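Local coordinates for protein cystathionine gamma-synthase (Xanthomonas oryzae pv. oryzae KACC 10331, PDB 6LD7) that probably makes cystathionine in the methionine biosynthesis pathway, as a pyridoxal 5'-phosphate-dependent enzyme of the trans-sulfuration family, at residues V265-L277 and L373-L387. The protein carries 1 engineered substitution. Residues are numbered along the deposited sequence; the frame is centred on the assembly and turned at random. Where two conformers were deposited one is given.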
ATOM      1  N   VAL C 265      21.564 -14.067  11.134  1.00 22.19           N
ATOM      2  CA  VAL C 265      22.211 -12.925  11.818  1.00 23.08           C
ATOM      3  C   VAL C 265      21.646 -12.830  13.242  1.00 24.53           C
ATOM      4  O   VAL C 265      22.422 -12.568  14.162  1.00 24.57           O
ATOM      5  CB  VAL C 265      22.042 -11.641  11.017  1.00 24.25           C
ATOM      6  CG1 VAL C 265      22.679 -10.482  11.772  1.00 24.29           C
ATOM      7  CG2 VAL C 265      22.591 -11.796   9.620  1.00 25.54           C
ATOM      8  N   HIS C 266      20.303 -12.952  13.429  1.00 24.10           N
ATOM      9  CA  HIS C 266      19.704 -12.836  14.760  1.00 24.15           C
ATOM     10  C   HIS C 266      20.482 -13.812  15.675  1.00 23.98           C
ATOM     11  O   HIS C 266      20.818 -13.478  16.815  1.00 24.74           O
ATOM     12  CB  HIS C 266      18.212 -13.282  14.748  1.00 24.94           C
ATOM     13  CG  HIS C 266      17.223 -12.303  14.220  1.00 25.29           C
ATOM     14  ND1 HIS C 266      16.926 -11.147  14.906  1.00 25.57           N
ATOM     15  CD2 HIS C 266      16.338 -12.406  13.214  1.00 25.20           C
ATOM     16  CE1 HIS C 266      15.994 -10.517  14.237  1.00 25.67           C
ATOM     17  NE2 HIS C 266      15.583 -11.273  13.220  1.00 25.35           N
ATOM     18  N   GLN C 267      20.651 -15.048  15.237  1.00 22.43           N
ATOM     19  CA  GLN C 267      21.221 -16.091  16.154  1.00 24.50           C
ATOM     20  C   GLN C 267      22.737 -15.880  16.382  1.00 26.27           C
ATOM     21  O   GLN C 267      23.226 -16.131  17.526  1.00 26.61           O
ATOM     22  CB  GLN C 267      20.905 -17.470  15.608  1.00 23.91           C
ATOM     23  CG  GLN C 267      19.440 -17.807  15.745  1.00 24.01           C
ATOM     24  CD  GLN C 267      19.158 -19.230  15.339  1.00 26.26           C
ATOM     25  OE1 GLN C 267      18.794 -20.099  16.162  1.00 25.36           O
ATOM     26  NE2 GLN C 267      19.317 -19.477  14.056  1.00 26.43           N
ATOM     27  N   GLU C 268      23.461 -15.400  15.387  1.00 27.36           N
ATOM     28  CA  GLU C 268      24.885 -14.999  15.570  1.00 28.85           C
ATOM     29  C   GLU C 268      24.969 -13.912  16.646  1.00 26.07           C
ATOM     30  O   GLU C 268      25.762 -14.028  17.577  1.00 24.62           O
ATOM     31  CB  GLU C 268      25.470 -14.511  14.256  1.00 29.23           C
ATOM     32  CG  GLU C 268      26.906 -14.127  14.401  1.00 36.62           C
ATOM     33  CD  GLU C 268      27.622 -13.502  13.186  1.00 43.42           C
ATOM     34  OE1 GLU C 268      28.698 -12.849  13.364  1.00 45.48           O
ATOM     35  OE2 GLU C 268      27.172 -13.721  12.068  1.00 43.56           O
ATOM     36  N   ASN C 269      24.082 -12.934  16.595  1.00 26.08           N
ATOM     37  CA  ASN C 269      24.090 -11.826  17.577  1.00 24.74           C
ATOM     38  C   ASN C 269      23.737 -12.357  18.965  1.00 24.85           C
ATOM     39  O   ASN C 269      24.397 -11.984  19.939  1.00 23.39           O
ATOM     40  CB  ASN C 269      23.130 -10.713  17.176  1.00 26.59           C
ATOM     41  CG  ASN C 269      23.680  -9.912  16.015  1.00 25.89           C
ATOM     42  OD1 ASN C 269      24.900  -9.967  15.721  1.00 27.87           O
ATOM     43  ND2 ASN C 269      22.808  -9.110  15.420  1.00 23.10           N
ATOM     44  N   ALA C 270      22.743 -13.227  19.064  1.00 25.07           N
ATOM     45  CA  ALA C 270      22.284 -13.748  20.360  1.00 28.18           C
ATOM     46  C   ALA C 270      23.384 -14.588  21.025  1.00 25.21           C
ATOM     47  O   ALA C 270      23.608 -14.405  22.230  1.00 24.59           O
ATOM     48  CB  ALA C 270      21.023 -14.561  20.179  1.00 28.83           C
ATOM     49  N   ASP C 271      24.031 -15.469  20.277  1.00 25.43           N
ATOM     50  CA  ASP C 271      25.207 -16.258  20.783  1.00 28.21           C
ATOM     51  C   ASP C 271      26.285 -15.302  21.323  1.00 29.19           C
ATOM     52  O   ASP C 271      26.751 -15.538  22.446  1.00 27.70           O
ATOM     53  CB  ASP C 271      25.798 -17.146  19.693  1.00 28.76           C
ATOM     54  CG  ASP C 271      24.828 -18.249  19.275  1.00 33.31           C
ATOM     55  OD1 ASP C 271      23.728 -18.366  19.905  1.00 36.59           O
ATOM     56  OD2 ASP C 271      25.094 -18.928  18.240  1.00 43.43           O
ATOM     57  N   ALA C 272      26.553 -14.187  20.631  1.00 25.62           N
ATOM     58  CA  ALA C 272      27.574 -13.234  21.126  1.00 26.52           C
ATOM     59  C   ALA C 272      27.063 -12.521  22.373  1.00 29.02           C
ATOM     60  O   ALA C 272      27.815 -12.348  23.271  1.00 28.46           O
ATOM     61  CB  ALA C 272      27.940 -12.289  20.048  1.00 27.92           C
ATOM     62  N   ILE C 273      25.764 -12.207  22.473  1.00 28.66           N
ATOM     63  CA  ILE C 273      25.301 -11.385  23.580  1.00 26.32           C
ATOM     64  C   ILE C 273      25.253 -12.295  24.777  1.00 26.87           C
ATOM     65  O   ILE C 273      25.570 -11.841  25.919  1.00 25.64           O
ATOM     66  CB  ILE C 273      23.961 -10.703  23.235  1.00 26.24           C
ATOM     67  CG1 ILE C 273      24.246  -9.555  22.272  1.00 28.56           C
ATOM     68  CG2 ILE C 273      23.276 -10.222  24.474  1.00 26.68           C
ATOM     69  CD1 ILE C 273      23.064  -9.040  21.509  1.00 30.99           C
ATOM     70  N   ALA C 274      24.795 -13.510  24.588  1.00 29.11           N
ATOM     71  CA  ALA C 274      24.733 -14.505  25.696  1.00 31.91           C
ATOM     72  C   ALA C 274      26.141 -14.738  26.266  1.00 33.08           C
ATOM     73  O   ALA C 274      26.282 -14.794  27.497  1.00 35.25           O
ATOM     74  CB  ALA C 274      24.114 -15.807  25.231  1.00 32.43           C
ATOM     75  N   GLU C 275      27.150 -14.885  25.427  1.00 34.98           N
ATOM     76  CA  GLU C 275      28.555 -14.921  25.915  1.00 38.91           C
ATOM     77  C   GLU C 275      28.871 -13.674  26.781  1.00 38.87           C
ATOM     78  O   GLU C 275      29.595 -13.840  27.749  1.00 34.23           O
ATOM     79  CB  GLU C 275      29.591 -14.937  24.780  1.00 46.25           C
ATOM     80  CG  GLU C 275      30.045 -16.299  24.342  1.00 65.52           C
ATOM     81  CD  GLU C 275      31.497 -16.621  24.649  1.00 74.18           C
ATOM     82  OE1 GLU C 275      31.888 -16.418  25.796  1.00 74.69           O
ATOM     83  OE2 GLU C 275      32.248 -17.047  23.709  1.00 97.68           O
ATOM     84  N   LEU C 276      28.540 -12.436  26.383  1.00 33.22           N
ATOM     85  CA  LEU C 276      28.917 -11.251  27.221  1.00 32.31           C
ATOM     86  C   LEU C 276      28.164 -11.330  28.561  1.00 33.25           C
ATOM     87  O   LEU C 276      28.743 -11.078  29.610  1.00 35.59           O
ATOM     88  CB  LEU C 276      28.516  -9.985  26.488  1.00 33.91           C
ATOM     89  CG  LEU C 276      28.540  -8.713  27.331  1.00 35.71           C
ATOM     90  CD1 LEU C 276      30.013  -8.252  27.487  1.00 35.00           C
ATOM     91  CD2 LEU C 276      27.705  -7.617  26.678  1.00 34.02           C
ATOM     92  N   LEU C 277      26.879 -11.682  28.548  1.00 31.10           N
ATOM     93  CA  LEU C 277      26.021 -11.509  29.745  1.00 30.19           C
ATOM     94  C   LEU C 277      26.288 -12.672  30.717  1.00 31.44           C
ATOM     95  O   LEU C 277      26.283 -12.459  31.908  1.00 31.87           O
ATOM     96  CB  LEU C 277      24.541 -11.470  29.366  1.00 30.67           C
ATOM     97  CG  LEU C 277      24.105 -10.279  28.529  1.00 32.56           C
ATOM     98  CD1 LEU C 277      22.636 -10.395  28.255  1.00 36.06           C
ATOM     99  CD2 LEU C 277      24.414  -8.941  29.194  1.00 37.71           C
ATOM    100  N   LEU C 373      15.460  -9.186  26.086  1.00 27.49           N
ATOM    101  CA  LEU C 373      15.981  -8.736  24.818  1.00 28.60           C
ATOM    102  C   LEU C 373      15.340  -9.505  23.698  1.00 27.94           C
ATOM    103  O   LEU C 373      15.400 -10.726  23.703  1.00 26.21           O
ATOM    104  CB  LEU C 373      17.496  -8.967  24.764  1.00 30.06           C
ATOM    105  CG  LEU C 373      18.294  -8.302  25.838  1.00 28.72           C
ATOM    106  CD1 LEU C 373      19.779  -8.586  25.637  1.00 33.74           C
ATOM    107  CD2 LEU C 373      18.077  -6.814  25.863  1.00 27.98           C
ATOM    108  N   SER C 374      14.960  -8.746  22.671  1.00 27.47           N
ATOM    109  CA  SER C 374      14.651  -9.286  21.330  1.00 27.79           C
ATOM    110  C   SER C 374      15.788  -8.811  20.431  1.00 26.39           C
ATOM    111  O   SER C 374      15.840  -7.628  20.098  1.00 27.56           O
ATOM    112  CB  SER C 374      13.316  -8.849  20.815  1.00 27.51           C
ATOM    113  OG  SER C 374      13.149  -9.240  19.447  1.00 27.17           O
ATOM    114  N   ILE C 375      16.725  -9.688  20.139  1.00 25.96           N
ATOM    115  CA  ILE C 375      17.993  -9.313  19.476  1.00 25.42           C
ATOM    116  C   ILE C 375      17.751  -9.284  17.975  1.00 24.22           C
ATOM    117  O   ILE C 375      17.241 -10.256  17.382  1.00 22.62           O
ATOM    118  CB  ILE C 375      19.091 -10.265  19.935  1.00 29.24           C
ATOM    119  CG1 ILE C 375      19.334  -9.992  21.431  1.00 32.24           C
ATOM    120  CG2 ILE C 375      20.355 -10.109  19.095  1.00 28.60           C
ATOM    121  CD1 ILE C 375      19.908 -11.139  22.130  1.00 33.78           C
ATOM    122  N   GLY C 376      18.059  -8.134  17.418  1.00 25.51           N
ATOM    123  CA  GLY C 376      17.891  -7.869  15.977  1.00 26.72           C
ATOM    124  C   GLY C 376      19.115  -8.258  15.154  1.00 27.39           C
ATOM    125  O   GLY C 376      19.910  -9.167  15.583  1.00 25.76           O
ATOM    126  N   ILE C 377      19.212  -7.647  13.964  1.00 25.07           N
ATOM    127  CA  ILE C 377      20.249  -7.971  12.974  1.00 24.36           C
ATOM    128  C   ILE C 377      21.220  -6.814  12.730  1.00 24.57           C
ATOM    129  O   ILE C 377      21.987  -6.888  11.698  1.00 26.90           O
ATOM    130  CB  ILE C 377      19.603  -8.439  11.686  1.00 24.84           C
ATOM    131  CG1 ILE C 377      18.837  -7.335  10.962  1.00 24.15           C
ATOM    132  CG2 ILE C 377      18.758  -9.629  12.007  1.00 25.99           C
ATOM    133  CD1 ILE C 377      18.388  -7.755   9.616  1.00 26.13           C
ATOM    134  N   GLU C 378      21.346  -5.934  13.697  1.00 24.02           N
ATOM    135  CA  GLU C 378      22.403  -4.906  13.694  1.00 26.20           C
ATOM    136  C   GLU C 378      23.750  -5.619  13.800  1.00 27.70           C
ATOM    137  O   GLU C 378      23.792  -6.778  14.193  1.00 28.32           O
ATOM    138  CB  GLU C 378      22.247  -3.993  14.917  1.00 26.53           C
ATOM    139  CG  GLU C 378      20.962  -3.208  14.928  1.00 28.11           C
ATOM    140  CD  GLU C 378      19.799  -3.827  15.673  1.00 28.15           C
ATOM    141  OE1 GLU C 378      19.877  -5.005  15.966  1.00 28.64           O
ATOM    142  OE2 GLU C 378      18.782  -3.146  15.864  1.00 31.91           O
ATOM    143  N   SER C 379      24.853  -4.907  13.682  1.00 27.18           N
ATOM    144  CA  SER C 379      26.161  -5.617  13.743  0.50 29.01           C
ATOM    145  C   SER C 379      26.444  -5.991  15.201  1.00 27.25           C
ATOM    146  O   SER C 379      26.207  -5.150  16.145  1.00 28.24           O
ATOM    147  CB  SER C 379      27.231  -4.817  13.126  0.50 29.42           C
ATOM    148  OG  SER C 379      27.542  -3.783  14.008  0.50 33.66           O
ATOM    149  N   ALA C 380      26.890  -7.227  15.400  1.00 25.51           N
ATOM    150  CA  ALA C 380      27.216  -7.719  16.752  1.00 24.59           C
ATOM    151  C   ALA C 380      28.076  -6.698  17.487  1.00 27.19           C
ATOM    152  O   ALA C 380      27.863  -6.451  18.703  1.00 29.30           O
ATOM    153  CB  ALA C 380      27.918  -9.031  16.646  1.00 27.54           C
ATOM    154  N   GLU C 381      29.069  -6.118  16.832  1.00 29.56           N
ATOM    155  CA  GLU C 381      30.000  -5.191  17.552  1.00 29.88           C
ATOM    156  C   GLU C 381      29.225  -4.051  18.223  1.00 30.34           C
ATOM    157  O   GLU C 381      29.582  -3.694  19.374  1.00 29.58           O
ATOM    158  CB  GLU C 381      31.136  -4.674  16.673  1.00 30.26           C
ATOM    159  CG  GLU C 381      30.770  -3.673  15.581  1.00 31.05           C
ATOM    160  CD  GLU C 381      31.894  -3.381  14.581  1.00 32.40           C
ATOM    161  OE1 GLU C 381      32.627  -2.398  14.822  1.00 35.59           O
ATOM    162  OE2 GLU C 381      31.974  -4.055  13.520  1.00 31.76           O
ATOM    163  N   ASP C 382      28.253  -3.462  17.525  1.00 31.33           N
ATOM    164  CA  ASP C 382      27.485  -2.298  18.065  1.00 30.53           C
ATOM    165  C   ASP C 382      26.604  -2.740  19.210  1.00 28.87           C
ATOM    166  O   ASP C 382      26.564  -2.038  20.223  1.00 27.87           O
ATOM    167  CB  ASP C 382      26.657  -1.609  16.981  1.00 31.46           C
ATOM    168  CG  ASP C 382      27.486  -0.902  15.928  1.00 34.31           C
ATOM    169  OD1 ASP C 382      28.579  -0.377  16.313  1.00 37.56           O
ATOM    170  OD2 ASP C 382      27.047  -0.891  14.712  1.00 35.78           O
ATOM    171  N   LEU C 383      25.852  -3.828  19.043  1.00 28.93           N
ATOM    172  CA  LEU C 383      24.996  -4.309  20.146  1.00 29.72           C
ATOM    173  C   LEU C 383      25.841  -4.561  21.383  1.00 30.40           C
ATOM    174  O   LEU C 383      25.383  -4.213  22.470  1.00 31.74           O
ATOM    175  CB  LEU C 383      24.243  -5.576  19.748  1.00 28.79           C
ATOM    176  CG  LEU C 383      23.357  -5.382  18.533  1.00 28.42           C
ATOM    177  CD1 LEU C 383      22.522  -6.632  18.282  1.00 29.51           C
ATOM    178  CD2 LEU C 383      22.446  -4.145  18.722  1.00 29.41           C
ATOM    179  N   LEU C 384      27.045  -5.120  21.243  1.00 32.47           N
ATOM    180  CA  LEU C 384      27.902  -5.409  22.437  1.00 31.23           C
ATOM    181  C   LEU C 384      28.446  -4.115  23.085  1.00 30.54           C
ATOM    182  O   LEU C 384      28.425  -3.987  24.318  1.00 29.67           O
ATOM    183  CB  LEU C 384      29.057  -6.307  22.037  1.00 33.67           C
ATOM    184  CG  LEU C 384      28.707  -7.722  21.605  1.00 34.80           C
ATOM    185  CD1 LEU C 384      29.952  -8.375  21.035  1.00 36.89           C
ATOM    186  CD2 LEU C 384      28.196  -8.531  22.758  1.00 33.48           C
ATOM    187  N   ILE C 385      28.828  -3.138  22.301  1.00 30.84           N
ATOM    188  CA  ILE C 385      29.271  -1.818  22.854  1.00 33.60           C
ATOM    189  C   ILE C 385      28.103  -1.193  23.635  1.00 35.86           C
ATOM    190  O   ILE C 385      28.265  -0.789  24.822  1.00 37.92           O
ATOM    191  CB  ILE C 385      29.712  -0.924  21.688  1.00 33.40           C
ATOM    192  CG1 ILE C 385      31.058  -1.402  21.105  1.00 32.27           C
ATOM    193  CG2 ILE C 385      29.731   0.547  22.132  1.00 33.44           C
ATOM    194  CD1 ILE C 385      31.351  -0.730  19.744  1.00 31.25           C
ATOM    195  N   ASP C 386      26.908  -1.226  23.050  1.00 33.43           N
ATOM    196  CA  ASP C 386      25.697  -0.688  23.724  1.00 33.08           C
ATOM    197  C   ASP C 386      25.429  -1.414  25.038  1.00 31.39           C
ATOM    198  O   ASP C 386      25.193  -0.698  26.064  1.00 29.55           O
ATOM    199  CB  ASP C 386      24.495  -0.757  22.788  1.00 36.65           C
ATOM    200  CG  ASP C 386      23.444   0.344  22.958  1.00 39.80           C
ATOM    201  OD1 ASP C 386      23.800   1.484  23.408  1.00 39.78           O
ATOM    202  OD2 ASP C 386      22.259   0.057  22.596  1.00 39.28           O
ATOM    203  N   LEU C 387      25.473  -2.751  25.067  1.00 31.29           N
ATOM    204  CA  LEU C 387      25.201  -3.475  26.338  1.00 31.51           C
ATOM    205  C   LEU C 387      26.307  -3.257  27.385  1.00 33.50           C
ATOM    206  O   LEU C 387      25.979  -3.101  28.626  1.00 31.13           O
ATOM    207  CB  LEU C 387      24.978  -4.956  26.078  1.00 33.22           C
ATOM    208  CG  LEU C 387      23.757  -5.289  25.237  1.00 35.60           C
ATOM    209  CD1 LEU C 387      23.824  -6.723  24.784  1.00 35.62           C
ATOM    210  CD2 LEU C 387      22.458  -5.023  25.982  1.00 37.34           C
TER
HETATM  211  O   HOH W   1      25.948  -9.126  13.467  1.00 27.85           O
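Asn269 and His266, one helical turn apart, hold the loop that joins strand 370-374 to helix 380-396. The amide nitrogen of Asn269 spends both hydrogens on this loop: ND2 donates to Gly376 O at 2.9 Å, close to the amide plane, and to Glu378 O at 2.8 Å, tilted 24° from it. Its other end works through water, which donates to Asn269 OD1 and, over a longer distance, to Glu378 O, while accepting from Ala380 N in the first turn of the helix. His266 ND1 donates to Ile375 O at 2.7 Å, in the carbonyl plane and on a lone pair.

Ile377 CG2 makes a CH-pi contact with the same imidazole, 3.6 Å from the ring centroid and almost on its normal; chi1 of 68° tucks CG1 back over the main chain and turns CG2 to the ring. Tyr210, next to the predicted cofactor lysine Lys209, meets the histidine edge-to-face.

Further along, packing is aliphatic. Ile273 CD1 meets Ile375 CD1 tip to tip at 3.8 Å and touches its CG2 branch too, while Ile273 CG2 reaches Leu373 CD1 on the strand and lies 3.6 Å from Leu387 CD1. Leu276 and Leu384 run antiparallel alongside each other, Leu276 CB 4.0 Å from Leu384 CD2. The axes of 265-277 and 380-387 approach to 9.9 Å and cross at -32°.

In the C-terminal domain of this PLP-enzyme fold, where helix 259-277 also packs on strand 310-315, the contact is thus polar at the loop, its buried carbonyls satisfied by amide, imidazole and water, and mainly aliphatic between the helices.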